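Side-chain contacts in uncharacterized protein (PDB 2R3S), which probably transfers a methyl group to an oxygen atom of a so far unidentified acceptor, as a putative two-domain O-methyltransferase: residues S20-A25 / D61-I66; A152-Q157 / P324-Q329; D271-S276 / A304-M309. All coordinates share one frame; numbering follows the deposited sequence.

Interaction 1: S20-A25 / D61-I66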
loop_
_atom_site.group_PDB
_atom_site.type_symbol
_atom_site.label_atom_id
_atom_site.label_comp_id
_atom_site.label_asym_id
_atom_site.label_seq_id
_atom_site.Cartn_x
_atom_site.Cartn_y
_atom_site.Cartn_z
ATOM N N SER A 20 -4.807 1.000 0.477
ATOM C CA SER A 20 -5.398 -0.284 0.846
ATOM C C SER A 20 -6.437 -0.117 1.960
ATOM O O SER A 20 -7.537 -0.659 1.879
ATOM C CB SER A 20 -4.332 -1.312 1.301
ATOM O OG SER A 20 -3.362 -1.591 0.300
ATOM N N ALA A 21 -6.071 0.616 3.004
ATOM C CA ALA A 21 -6.963 0.874 4.111
ATOM C C ALA A 21 -8.190 1.680 3.641
ATOM O O ALA A 21 -9.298 1.417 4.090
ATOM C CB ALA A 21 -6.223 1.602 5.254
ATOM N N ALA A 22 -7.985 2.655 2.750
ATOM C CA ALA A 22 -9.078 3.465 2.244
ATOM C C ALA A 22 -10.078 2.624 1.437
ATOM O O ALA A 22 -11.294 2.755 1.646
ATOM C CB ALA A 22 -8.557 4.631 1.411
ATOM N N ILE A 23 -9.582 1.767 0.531
ATOM C CA ILE A 23 -10.490 0.929 -0.271
ATOM C C ILE A 23 -11.168 -0.146 0.563
ATOM O O ILE A 23 -12.319 -0.492 0.313
ATOM C CB ILE A 23 -9.821 0.306 -1.537
ATOM C CG1 ILE A 23 -10.904 -0.120 -2.541
ATOM C CG2 ILE A 23 -8.917 -0.879 -1.177
ATOM C CD1 ILE A 23 -11.836 0.986 -2.958
ATOM N N LYS A 24 -10.474 -0.658 1.575
ATOM C CA LYS A 24 -11.095 -1.581 2.508
ATOM C C LYS A 24 -12.260 -0.912 3.237
ATOM O O LYS A 24 -13.356 -1.471 3.292
ATOM C CB LYS A 24 -10.058 -2.113 3.489
ATOM C CG LYS A 24 -10.606 -3.068 4.519
ATOM C CD LYS A 24 -9.501 -3.628 5.422
ATOM C CE LYS A 24 -10.107 -4.527 6.476
ATOM N NZ LYS A 24 -9.117 -5.376 7.086
ATOM N N ALA A 25 -12.047 0.282 3.781
ATOM C CA ALA A 25 -13.141 1.014 4.451
ATOM C C ALA A 25 -14.306 1.302 3.519
ATOM O O ALA A 25 -15.460 1.108 3.890
ATOM C CB ALA A 25 -12.641 2.331 5.108
ATOM N N ASP A 61 -13.122 12.242 -0.518
ATOM C CA ASP A 61 -12.117 13.114 -1.167
ATOM C C ASP A 61 -10.868 12.307 -1.524
ATOM O O ASP A 61 -10.339 12.435 -2.619
ATOM C CB ASP A 61 -11.713 14.278 -0.277
ATOM C CG ASP A 61 -12.780 15.328 -0.160
ATOM O OD1 ASP A 61 -13.636 15.433 -1.056
ATOM O OD2 ASP A 61 -12.739 16.077 0.841
ATOM N N TYR A 62 -10.434 11.442 -0.617
ATOM C CA TYR A 62 -9.291 10.569 -0.866
ATOM C C TYR A 62 -9.579 9.588 -1.994
ATOM O O TYR A 62 -8.749 9.389 -2.871
ATOM C CB TYR A 62 -8.918 9.824 0.424
ATOM C CG TYR A 62 -7.619 9.049 0.373
ATOM C CD1 TYR A 62 -7.593 7.730 -0.050
ATOM C CD2 TYR A 62 -6.421 9.639 0.739
ATOM C CE1 TYR A 62 -6.402 7.018 -0.091
ATOM C CE2 TYR A 62 -5.228 8.939 0.697
ATOM C CZ TYR A 62 -5.226 7.637 0.275
ATOM O OH TYR A 62 -4.058 6.941 0.259
ATOM N N LEU A 63 -10.769 8.992 -1.994
ATOM C CA LEU A 63 -11.169 8.112 -3.097
ATOM C C LEU A 63 -11.229 8.834 -4.463
ATOM O O LEU A 63 -11.019 8.223 -5.472
ATOM C CB LEU A 63 -12.504 7.416 -2.771
ATOM C CG LEU A 63 -12.440 6.408 -1.604
ATOM C CD1 LEU A 63 -13.863 5.935 -1.284
ATOM C CD2 LEU A 63 -11.475 5.179 -1.799
ATOM N N VAL A 64 -11.538 10.124 -4.467
ATOM C CA VAL A 64 -11.440 10.960 -5.646
ATOM C C VAL A 64 -9.951 11.120 -6.021
ATOM O O VAL A 64 -9.555 10.830 -7.163
ATOM C CB VAL A 64 -12.085 12.324 -5.441
ATOM C CG1 VAL A 64 -11.759 13.272 -6.638
ATOM C CG2 VAL A 64 -13.615 12.174 -5.234
ATOM N N ILE A 65 -9.139 11.526 -5.050
ATOM C CA ILE A 65 -7.692 11.695 -5.278
ATOM C C ILE A 65 -7.070 10.428 -5.913
ATOM O O ILE A 65 -6.391 10.530 -6.911
ATOM C CB ILE A 65 -6.919 12.074 -4.000
ATOM C CG1 ILE A 65 -7.402 13.424 -3.450
ATOM C CG2 ILE A 65 -5.400 12.125 -4.280
ATOM C CD1 ILE A 65 -6.896 13.682 -2.049
ATOM N N ILE A 66 -7.349 9.243 -5.393
ATOM C CA ILE A 66 -6.751 8.038 -5.973
ATOM C C ILE A 66 -7.566 7.362 -7.124
ATOM O O ILE A 66 -7.204 6.316 -7.572
ATOM C CB ILE A 66 -6.303 7.051 -4.841
ATOM C CG1 ILE A 66 -7.499 6.302 -4.226
ATOM C CG2 ILE A 66 -5.579 7.842 -3.774
ATOM C CD1 ILE A 66 -7.127 5.301 -3.165
#
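Ala22 presses its CB against one side of the Tyr62 ring, the methyl lying against the CD1-CE1 bond at 3.6 Å from Tyr62 CD1 and 3.5 Å from Tyr62 CE1, an oblique approach. The ring is put there by a first torsion that turns Tyr62 CG anti to the backbone N (chi1 -171°), and Ile66, one turn on, lays CG2 over one of its faces, near the rim. Beside this small bump Leu63 supplies a longer one: its CD2 fits into the hollow between Ala22 and Ile23, 4.4 Å from Ala22 CB and 4.4 Å from Ile23 CD1. The axes of the two short helical segments approach to 10.5 Å and cross at -121°, the small alanine set against larger side chains. Phe68 extends the apolar cluster, touching both Ile23 and Leu63, while Ser20 turns to the second subunit, where its OG is hydrogen-bonded to Tyr17 N and Thr13 O of that chain. Helices 17-28 and 53-65 thus join within the dimerisation domain, both also touching the second subunit. No hydrogen bond links the two segments: all four touching residues are buried, so the contact rests on apolar surface, close at Ala22-Tyr62 and looser round Leu63.

Interaction 2: A152-Q157 / P324-Q329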
loop_
_atom_site.group_PDB
_atom_site.type_symbol
_atom_site.label_atom_id
_atom_site.label_comp_id
_atom_site.label_asym_id
_atom_site.label_seq_id
_atom_site.Cartn_x
_atom_site.Cartn_y
_atom_site.Cartn_z
ATOM N N ALA A 152 -12.325 -20.055 -16.202
ATOM C CA ALA A 152 -12.801 -21.449 -16.180
ATOM C C ALA A 152 -13.524 -21.819 -17.481
ATOM O O ALA A 152 -13.280 -22.884 -18.050
ATOM C CB ALA A 152 -13.691 -21.720 -14.946
ATOM N N GLN A 153 -14.400 -20.930 -17.944
ATOM C CA GLN A 153 -15.063 -21.060 -19.235
ATOM C C GLN A 153 -14.088 -21.018 -20.405
ATOM O O GLN A 153 -14.233 -21.782 -21.359
ATOM C CB GLN A 153 -16.091 -19.930 -19.425
ATOM C CG GLN A 153 -17.283 -19.965 -18.455
ATOM C CD GLN A 153 -18.092 -21.227 -18.593
ATOM O OE1 GLN A 153 -18.385 -21.660 -19.705
ATOM N NE2 GLN A 153 -18.457 -21.837 -17.461
ATOM N N LEU A 154 -13.096 -20.138 -20.357
ATOM C CA LEU A 154 -12.134 -20.066 -21.453
ATOM C C LEU A 154 -11.361 -21.382 -21.548
ATOM O O LEU A 154 -11.210 -21.926 -22.633
ATOM C CB LEU A 154 -11.167 -18.876 -21.334
ATOM C CG LEU A 154 -11.765 -17.448 -21.354
ATOM C CD1 LEU A 154 -10.673 -16.405 -21.044
ATOM C CD2 LEU A 154 -12.465 -17.117 -22.663
ATOM N N ILE A 155 -10.899 -21.905 -20.418
ATOM C CA ILE A 155 -10.143 -23.159 -20.429
ATOM C C ILE A 155 -11.007 -24.287 -20.961
ATOM O O ILE A 155 -10.571 -25.057 -21.787
ATOM C CB ILE A 155 -9.568 -23.500 -19.062
ATOM C CG1 ILE A 155 -8.396 -22.545 -18.765
ATOM C CG2 ILE A 155 -9.152 -24.992 -19.013
ATOM C CD1 ILE A 155 -7.766 -22.709 -17.386
ATOM N N ALA A 156 -12.260 -24.326 -20.520
ATOM C CA ALA A 156 -13.245 -25.292 -21.011
ATOM C C ALA A 156 -13.366 -25.266 -22.540
ATOM O O ALA A 156 -13.259 -26.311 -23.188
ATOM C CB ALA A 156 -14.566 -25.029 -20.380
ATOM N N GLN A 157 -13.576 -24.089 -23.122
ATOM C CA GLN A 157 -13.754 -24.024 -24.573
ATOM C C GLN A 157 -12.430 -24.186 -25.339
ATOM O O GLN A 157 -12.459 -24.588 -26.497
ATOM C CB GLN A 157 -14.581 -22.810 -25.023
ATOM C CG GLN A 157 -13.978 -21.433 -24.807
ATOM C CD GLN A 157 -15.058 -20.330 -24.769
ATOM O OE1 GLN A 157 -14.877 -19.275 -24.143
ATOM N NE2 GLN A 157 -16.187 -20.582 -25.434
ATOM N N PRO A 324 -4.534 -13.914 -24.026
ATOM C CA PRO A 324 -4.556 -12.453 -23.918
ATOM C C PRO A 324 -5.889 -11.867 -23.406
ATOM O O PRO A 324 -5.901 -10.740 -22.927
ATOM C CB PRO A 324 -4.273 -11.969 -25.355
ATOM C CG PRO A 324 -3.895 -13.153 -26.141
ATOM C CD PRO A 324 -4.358 -14.361 -25.425
ATOM N N THR A 325 -6.986 -12.609 -23.523
ATOM C CA THR A 325 -8.270 -12.174 -22.972
ATOM C C THR A 325 -8.313 -12.205 -21.437
ATOM O O THR A 325 -9.182 -11.574 -20.843
ATOM C CB THR A 325 -9.436 -13.035 -23.502
ATOM O OG1 THR A 325 -9.070 -14.418 -23.428
ATOM C CG2 THR A 325 -9.787 -12.670 -24.954
ATOM N N THR A 326 -7.388 -12.925 -20.801
ATOM C CA THR A 326 -7.407 -13.100 -19.338
ATOM C C THR A 326 -6.045 -12.816 -18.668
ATOM O O THR A 326 -4.997 -12.927 -19.313
ATOM C CB THR A 326 -7.873 -14.531 -18.955
ATOM O OG1 THR A 326 -8.226 -14.565 -17.567
ATOM C CG2 THR A 326 -6.769 -15.556 -19.221
ATOM N N GLN A 327 -6.080 -12.478 -17.373
ATOM C CA GLN A 327 -4.895 -12.013 -16.619
ATOM C C GLN A 327 -3.781 -13.055 -16.487
ATOM O O GLN A 327 -2.599 -12.718 -16.533
ATOM C CB GLN A 327 -5.288 -11.528 -15.212
ATOM C CG GLN A 327 -4.092 -11.320 -14.249
ATOM C CD GLN A 327 -4.501 -10.953 -12.833
ATOM O OE1 GLN A 327 -5.570 -11.330 -12.360
ATOM N NE2 GLN A 327 -3.640 -10.226 -12.147
ATOM N N GLN A 328 -4.149 -14.313 -16.285
ATOM C CA GLN A 328 -3.148 -15.362 -16.067
ATOM C C GLN A 328 -2.922 -16.166 -17.351
ATOM O O GLN A 328 -3.584 -15.933 -18.364
ATOM C CB GLN A 328 -3.565 -16.241 -14.892
ATOM C CG GLN A 328 -4.036 -15.440 -13.670
ATOM C CD GLN A 328 -4.161 -16.294 -12.428
ATOM O OE1 GLN A 328 -5.163 -16.244 -11.718
ATOM N NE2 GLN A 328 -3.141 -17.084 -12.158
ATOM N N GLN A 329 -1.971 -17.092 -17.310
ATOM C CA GLN A 329 -1.496 -17.787 -18.513
ATOM C C GLN A 329 -1.723 -19.299 -18.372
ATOM O O GLN A 329 -1.844 -19.792 -17.240
ATOM C CB GLN A 329 -0.006 -17.493 -18.723
ATOM C CG GLN A 329 0.345 -16.020 -19.017
ATOM C CD GLN A 329 0.391 -15.091 -17.767
ATOM O OE1 GLN A 329 0.704 -15.504 -16.642
ATOM N NE2 GLN A 329 0.099 -13.823 -17.992
#
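Leu154 and Thr326 mark the closest backbone approach, their CA atoms 8.7 Å apart, where one side of helix 149-159 faces the irregular loop between strands 317-321 and 329-334. A single side chain bridges that gap from the helix. Leu154 points at the loop, with CG anti to its own carbonyl carbon (chi1 -62°) and the branch extended further by chi2, so that CD1 becomes the atom that does the touching. This methyl lies 3.5 Å from Thr325 OG1 and 4.0 Å from Thr326 CB, and so rests against two successive threonines.

The two threonines receive it differently. Thr325 offers its hydroxyl oxygen, brought between the backbone N and the carbonyl carbon by a chi1 of 46°, and its side chain crosses that of Leu154 at a slant. Thr326 offers its branching carbon instead, and its side chain runs past the leucine in the opposite sense. The contact with Thr325 OG1 is one of a methyl with a hydroxyl oxygen, and no hydrogen bond passes between the segments. Thr325 lies at the exposed border of the patch, whereas Thr326 and Leu154 are partly covered.

Around this thin contact the two segments are anchored separately. Gln153 reaches His186 and Gln185 of helix 178-186, and Ile155 packs on Ile268 and Phe270 of strand 265-271. On the loop side, Gln328 NE2 bonds to Asn240 OD1. The contact therefore joins a helix flanking the sheet to the hairpin connection between its last two strands. A mixed sheet in the order 3-2-1-4-5-7-6, with only strand 329-334 reversed, is characteristic of the Rossmann-like fold of class I, S-adenosylmethionine-dependent methyltransferases.

Interaction 3: D271-S276 / A304-M309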
loop_
_atom_site.group_PDB
_atom_site.type_symbol
_atom_site.label_atom_id
_atom_site.label_comp_id
_atom_site.label_asym_id
_atom_site.label_seq_id
_atom_site.Cartn_x
_atom_site.Cartn_y
_atom_site.Cartn_z
ATOM N N ASP A 271 -1.969 -20.360 -14.228
ATOM C CA ASP A 271 -1.080 -19.787 -13.225
ATOM C C ASP A 271 -0.550 -18.431 -13.693
ATOM O O ASP A 271 -0.880 -17.986 -14.779
ATOM C CB ASP A 271 0.067 -20.777 -12.921
ATOM C CG ASP A 271 0.457 -20.821 -11.433
ATOM O OD1 ASP A 271 0.751 -19.749 -10.844
ATOM O OD2 ASP A 271 0.492 -21.947 -10.863
ATOM N N PHE A 272 0.222 -17.773 -12.830
ATOM C CA PHE A 272 0.915 -16.535 -13.160
ATOM C C PHE A 272 2.255 -16.914 -13.760
ATOM O O PHE A 272 3.121 -17.440 -13.048
ATOM C CB PHE A 272 1.190 -15.699 -11.900
ATOM C CG PHE A 272 -0.028 -15.098 -11.298
ATOM C CD1 PHE A 272 -0.630 -14.005 -11.881
ATOM C CD2 PHE A 272 -0.583 -15.624 -10.149
ATOM C CE1 PHE A 272 -1.772 -13.442 -11.321
ATOM C CE2 PHE A 272 -1.718 -15.071 -9.597
ATOM C CZ PHE A 272 -2.312 -13.975 -10.192
ATOM N N ILE A 273 2.417 -16.681 -15.058
ATOM C CA ILE A 273 3.652 -17.074 -15.736
ATOM C C ILE A 273 4.317 -15.819 -16.291
ATOM O O ILE A 273 3.971 -15.345 -17.365
ATOM C CB ILE A 273 3.409 -18.128 -16.857
ATOM C CG1 ILE A 273 2.564 -19.300 -16.323
ATOM C CG2 ILE A 273 4.744 -18.652 -17.361
ATOM C CD1 ILE A 273 2.005 -20.226 -17.418
ATOM N N PRO A 274 5.224 -15.232 -15.522
ATOM C CA PRO A 274 5.969 -14.092 -16.029
ATOM C C PRO A 274 6.858 -14.415 -17.224
ATOM O O PRO A 274 7.322 -15.567 -17.372
ATOM C CB PRO A 274 6.841 -13.686 -14.846
ATOM C CG PRO A 274 6.827 -14.822 -13.933
ATOM C CD PRO A 274 5.568 -15.547 -14.135
ATOM N N ASN A 275 7.114 -13.387 -18.042
ATOM C CA ASN A 275 8.155 -13.468 -19.074
ATOM C C ASN A 275 9.496 -13.752 -18.440
ATOM O O ASN A 275 9.669 -13.595 -17.226
ATOM C CB ASN A 275 8.212 -12.186 -19.903
ATOM C CG ASN A 275 6.914 -11.911 -20.628
ATOM O OD1 ASN A 275 6.244 -12.839 -21.072
ATOM N ND2 ASN A 275 6.508 -10.646 -20.684
ATOM N N SER A 276 10.448 -14.173 -19.265
ATOM C CA SER A 276 11.788 -14.532 -18.797
ATOM C C SER A 276 12.536 -13.409 -18.079
ATOM O O SER A 276 13.480 -13.670 -17.332
ATOM C CB SER A 276 12.614 -15.018 -19.999
ATOM O OG SER A 276 12.752 -13.994 -20.981
ATOM N N ALA A 304 9.793 -21.358 -19.467
ATOM C CA ALA A 304 11.028 -22.115 -19.466
ATOM C C ALA A 304 11.214 -22.945 -18.185
ATOM O O ALA A 304 11.675 -24.077 -18.253
ATOM C CB ALA A 304 12.224 -21.166 -19.655
ATOM N N GLU A 305 10.880 -22.388 -17.016
ATOM C CA GLU A 305 11.024 -23.138 -15.772
ATOM C C GLU A 305 10.015 -24.276 -15.695
ATOM O O GLU A 305 10.364 -25.379 -15.292
ATOM C CB GLU A 305 10.885 -22.241 -14.563
ATOM C CG GLU A 305 12.142 -21.459 -14.256
ATOM C CD GLU A 305 11.937 -20.413 -13.173
ATOM O OE1 GLU A 305 10.874 -19.768 -13.136
ATOM O OE2 GLU A 305 12.841 -20.215 -12.353
ATOM N N TYR A 306 8.779 -24.011 -16.104
ATOM C CA TYR A 306 7.733 -25.033 -16.102
ATOM C C TYR A 306 7.939 -26.114 -17.176
ATOM O O TYR A 306 7.635 -27.274 -16.949
ATOM C CB TYR A 306 6.350 -24.403 -16.314
ATOM C CG TYR A 306 5.702 -23.799 -15.072
ATOM C CD1 TYR A 306 5.749 -24.452 -13.855
ATOM C CD2 TYR A 306 4.989 -22.606 -15.147
ATOM C CE1 TYR A 306 5.148 -23.924 -12.731
ATOM C CE2 TYR A 306 4.378 -22.065 -14.017
ATOM C CZ TYR A 306 4.457 -22.746 -12.814
ATOM O OH TYR A 306 3.876 -22.253 -11.688
ATOM N N GLU A 307 8.394 -25.706 -18.355
ATOM C CA GLU A 307 8.741 -26.618 -19.449
ATOM C C GLU A 307 9.766 -27.632 -18.963
ATOM O O GLU A 307 9.648 -28.829 -19.233
ATOM C CB GLU A 307 9.291 -25.810 -20.627
ATOM C CG GLU A 307 9.677 -26.592 -21.879
ATOM C CD GLU A 307 9.998 -25.662 -23.038
ATOM O OE1 GLU A 307 10.823 -24.724 -22.846
ATOM O OE2 GLU A 307 9.414 -25.860 -24.127
ATOM N N SER A 308 10.745 -27.154 -18.210
ATOM C CA SER A 308 11.764 -28.024 -17.621
ATOM C C SER A 308 11.239 -28.983 -16.535
ATOM O O SER A 308 11.805 -30.052 -16.325
ATOM C CB SER A 308 12.884 -27.176 -17.047
ATOM O OG SER A 308 13.738 -27.955 -16.248
HETATM N N MSE A 309 10.194 -28.581 -15.812
HETATM C CA MSE A 309 9.619 -29.437 -14.783
HETATM C C MSE A 309 8.841 -30.560 -15.436
HETATM O O MSE A 309 8.952 -31.717 -15.046
HETATM C CB MSE A 309 8.711 -28.628 -13.866
HETATM C CG MSE A 309 9.464 -27.658 -13.004
HETATM SE SE MSE A 309 8.254 -26.681 -11.818
HETATM C CE MSE A 309 8.839 -24.828 -12.246
HETATM O O HOH W 1 3.931 -19.469 -11.779
#
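Tyr306 reaches from its helix to Asp271 and Ile273, and it makes all the side-chain contacts between the two segments. Its first torsion sets CG anti to the carbonyl carbon (chi1 -81°), which sends the ring toward the end of strand 265-271 and the loop after it, with the hydroxyl leading. Ile273 meets the ring at its edge, near the ring plane: its CG1 stands 4.0 Å from Tyr306 CE2, and the two side chains cross at a slant. That branch is placed by a chi1 of -50°, which carries CG1 anti to the carbonyl carbon and CG2 anti to the backbone N.

Asp271 lies across the phenol end almost at a right angle, its carboxylate plane turned 46° from the ring, with OD2 3.5 Å from Tyr306 OH. The other carboxylate oxygen, OD1, takes the N-H of Phe272 at 2.9 Å through its anti lone pair, and also bonds to His243 ND1. A water connects the segments as well, 2.8 Å from Tyr306 OH, with a weak bond to Asp271 OD1. The buried phenol oxygen is thus supplied with a polar partner.

Helix 303-312 lies over the antiparallel edge of the sheet here: Tyr306 and Ile273 both pack on Ile331 of strand 329-334, Ile273 also on Leu320 of strand 317-321, and Tyr301 meets the Tyr306 ring from the preceding loop.

In the fold
Interaction 1 belongs to the dimerisation domain, while interactions 2 and 3 lie in the methyltransferase domain; the centre of interaction 1 is about 31 Å from that of interaction 2 and about 35 Å from that of interaction 3. Interactions 1 and 3 are buried, the first purely apolar between two helices, the third mixing an aliphatic-aromatic edge contact with a water-linked polar end. Interaction 2 is a surface contact resting on one leucine methyl. Interactions 2 and 3 share a seam: strand 329-334 begins beside the end of strand 265-271, where Gln329 N probably bonds to Asp271 O and Gln329 OE1 to Ile273 N, joining the start of one strand to the end of the other.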